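Local coordinates for putative phosphatase (Clostridium difficile, PDB 3SD7), which is a putative phosphatase of the haloacid dehalogenase-like hydrolase family, probably hydrolysing phosphate esters with the help of a metal ion, at residues A[131-137]-A[155-161]. Sequence-based numbering, arbitrary orientation.
Sequences VATSKPT and YIAGSNL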
loop_
_atom_site.group_PDB
_atom_site.type_symbol
_atom_site.label_atom_id
_atom_site.label_comp_id
_atom_site.label_asym_id
_atom_site.label_seq_id
_atom_site.Cartn_x
_atom_site.Cartn_y
_atom_site.Cartn_z
ATOM N N VAL A 131 -1.195 -7.023 -7.571
ATOM C CA VAL A 131 -1.280 -6.131 -6.418
ATOM C C VAL A 131 -2.060 -6.831 -5.322
ATOM O O VAL A 131 -3.126 -7.392 -5.595
ATOM C CB VAL A 131 -1.934 -4.770 -6.751
ATOM C CG1 VAL A 131 -2.220 -3.950 -5.482
ATOM C CG2 VAL A 131 -1.033 -3.972 -7.699
ATOM N N ALA A 132 -1.487 -6.854 -4.119
ATOM C CA ALA A 132 -2.131 -7.399 -2.931
ATOM C C ALA A 132 -1.981 -6.331 -1.854
ATOM O O ALA A 132 -0.886 -6.072 -1.367
ATOM C CB ALA A 132 -1.481 -8.744 -2.508
ATOM N N THR A 133 -3.094 -5.714 -1.490
ATOM C CA THR A 133 -3.094 -4.572 -0.595
ATOM C C THR A 133 -4.273 -4.600 0.369
ATOM O O THR A 133 -5.280 -5.283 0.120
ATOM C CB THR A 133 -3.130 -3.280 -1.438
ATOM O OG1 THR A 133 -3.075 -2.117 -0.601
ATOM C CG2 THR A 133 -4.394 -3.205 -2.335
ATOM N N SER A 134 -4.109 -3.882 1.481
ATOM C CA SER A 134 -5.168 -3.700 2.454
ATOM C C SER A 134 -6.044 -2.504 2.042
ATOM O O SER A 134 -7.137 -2.341 2.576
ATOM C CB SER A 134 -4.594 -3.493 3.874
ATOM O OG SER A 134 -3.922 -4.655 4.348
ATOM N N LYS A 135 -5.564 -1.684 1.116
ATOM C CA LYS A 135 -6.331 -0.538 0.613
ATOM C C LYS A 135 -7.554 -1.085 -0.112
ATOM O O LYS A 135 -7.474 -2.185 -0.674
ATOM C CB LYS A 135 -5.480 0.272 -0.356
ATOM C CG LYS A 135 -5.988 1.716 -0.542
ATOM C CD LYS A 135 -5.030 2.526 -1.372
ATOM C CE LYS A 135 -5.304 4.026 -1.318
ATOM N NZ LYS A 135 -4.681 4.785 -0.182
ATOM N N PRO A 136 -8.704 -0.372 -0.077
ATOM C CA PRO A 136 -9.858 -0.891 -0.826
ATOM C C PRO A 136 -9.536 -1.094 -2.305
ATOM O O PRO A 136 -8.878 -0.282 -2.920
ATOM C CB PRO A 136 -10.915 0.191 -0.644
ATOM C CG PRO A 136 -10.581 0.776 0.690
ATOM C CD PRO A 136 -9.087 0.785 0.754
ATOM N N THR A 137 -9.987 -2.207 -2.857
ATOM C CA THR A 137 -9.729 -2.524 -4.264
ATOM C C THR A 137 -10.081 -1.386 -5.192
ATOM O O THR A 137 -9.291 -1.076 -6.078
ATOM C CB THR A 137 -10.528 -3.738 -4.681
ATOM O OG1 THR A 137 -10.233 -4.791 -3.765
ATOM C CG2 THR A 137 -10.192 -4.169 -6.133
ATOM N N TYR A 155 -3.897 -9.118 -11.931
ATOM C CA TYR A 155 -4.968 -9.022 -10.947
ATOM C C TYR A 155 -4.590 -7.993 -9.915
ATOM O O TYR A 155 -3.399 -7.815 -9.580
ATOM C CB TYR A 155 -5.233 -10.355 -10.266
ATOM C CG TYR A 155 -5.687 -11.444 -11.197
ATOM C CD1 TYR A 155 -6.872 -11.336 -11.890
ATOM C CD2 TYR A 155 -4.916 -12.565 -11.383
ATOM C CE1 TYR A 155 -7.293 -12.354 -12.751
ATOM C CE2 TYR A 155 -5.298 -13.567 -12.232
ATOM C CZ TYR A 155 -6.484 -13.467 -12.916
ATOM O OH TYR A 155 -6.878 -14.453 -13.783
ATOM N N ILE A 156 -5.608 -7.322 -9.386
ATOM C CA ILE A 156 -5.447 -6.293 -8.351
ATOM C C ILE A 156 -6.460 -6.655 -7.295
ATOM O O ILE A 156 -7.676 -6.742 -7.593
ATOM C CB ILE A 156 -5.714 -4.885 -8.906
ATOM C CG1 ILE A 156 -4.636 -4.486 -9.929
ATOM C CG2 ILE A 156 -5.828 -3.846 -7.762
ATOM C CD1 ILE A 156 -5.059 -3.311 -10.863
ATOM N N ALA A 157 -5.971 -6.915 -6.075
ATOM C CA ALA A 157 -6.784 -7.315 -4.939
ATOM C C ALA A 157 -6.526 -6.465 -3.705
ATOM O O ALA A 157 -5.409 -6.410 -3.197
ATOM C CB ALA A 157 -6.531 -8.770 -4.588
ATOM N N GLY A 158 -7.588 -5.809 -3.251
ATOM C CA GLY A 158 -7.593 -5.021 -2.030
ATOM C C GLY A 158 -8.751 -5.434 -1.150
ATOM O O GLY A 158 -9.292 -6.551 -1.259
ATOM N N SER A 159 -9.128 -4.541 -0.245
ATOM C CA SER A 159 -10.232 -4.780 0.645
ATOM C C SER A 159 -11.529 -4.219 0.049
ATOM O O SER A 159 -11.541 -3.562 -0.989
ATOM C CB SER A 159 -9.948 -4.141 2.000
ATOM O OG SER A 159 -9.681 -2.769 1.860
ATOM N N ASN A 160 -12.636 -4.489 0.720
ATOM C CA ASN A 160 -13.917 -3.973 0.265
ATOM C C ASN A 160 -14.108 -2.572 0.812
ATOM O O ASN A 160 -13.602 -2.261 1.896
ATOM C CB ASN A 160 -15.048 -4.897 0.704
ATOM C CG ASN A 160 -15.085 -6.184 -0.092
ATOM O OD1 ASN A 160 -14.438 -6.307 -1.150
ATOM N ND2 ASN A 160 -15.859 -7.151 0.393
ATOM N N LEU A 161 -14.773 -1.706 0.046
ATOM C CA LEU A 161 -15.089 -0.357 0.540
ATOM C C LEU A 161 -16.012 -0.527 1.739
ATOM O O LEU A 161 -16.815 -1.469 1.773
ATOM C CB LEU A 161 -15.809 0.488 -0.515
ATOM C CG LEU A 161 -15.016 1.150 -1.630
ATOM C CD1 LEU A 161 -15.980 1.717 -2.681
ATOM C CD2 LEU A 161 -14.125 2.234 -1.054
HETATM O O HOH W 1 -12.664 -5.982 -3.412
#
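Val131 and Ala132 pair in parallel with Ile156 and Ala157 where edge strand 155-159 lies beside strand 128-133 in the central sheet, the two ends of a beta-alpha-beta unit whose connection includes helix 137-146. Regular pairing runs from Val131 N, bonded to Tyr155 O, through Val131 O and Ala157 N to Thr133 N, which meets Ala157 O at 3.0 Å. On one face CB of Val131 rests against CG2 of Ile156.

Beyond Thr133 the chain turns a corner and the register slips by two residues, a beta bulge. Thr133 OG1, anti to its own N (chi1 -178°), accepts from Lys135 N in an ST turn and also bonds Asp35. Gly158 CA lies 3.1 Å from Lys135 O in a CA-H...O contact, and makes a second one with Thr133 O. Ser159 makes three bonds here: N to Lys135 O and OG, turned between N and the carbonyl carbon (chi1 56°), to Ser134 O at 2.7 Å from above the carbonyl plane hold the corner, while its O receives Thr137 N at 2.8 Å at the start of helix 137-146. Thr137 OG1 accepts a bent bond from Gly158 N (134°), and a water links this hydroxyl to Asn160 OD1.

Lys135 NZ forms a salt bridge with Asp37, a ligand of the bound sodium ion. These bonds fix the strand end and the corner after it, from which Thr133 OG1 and Lys135 NZ reach Asp35 and Asp37, which fit the HAD-type catalytic motif.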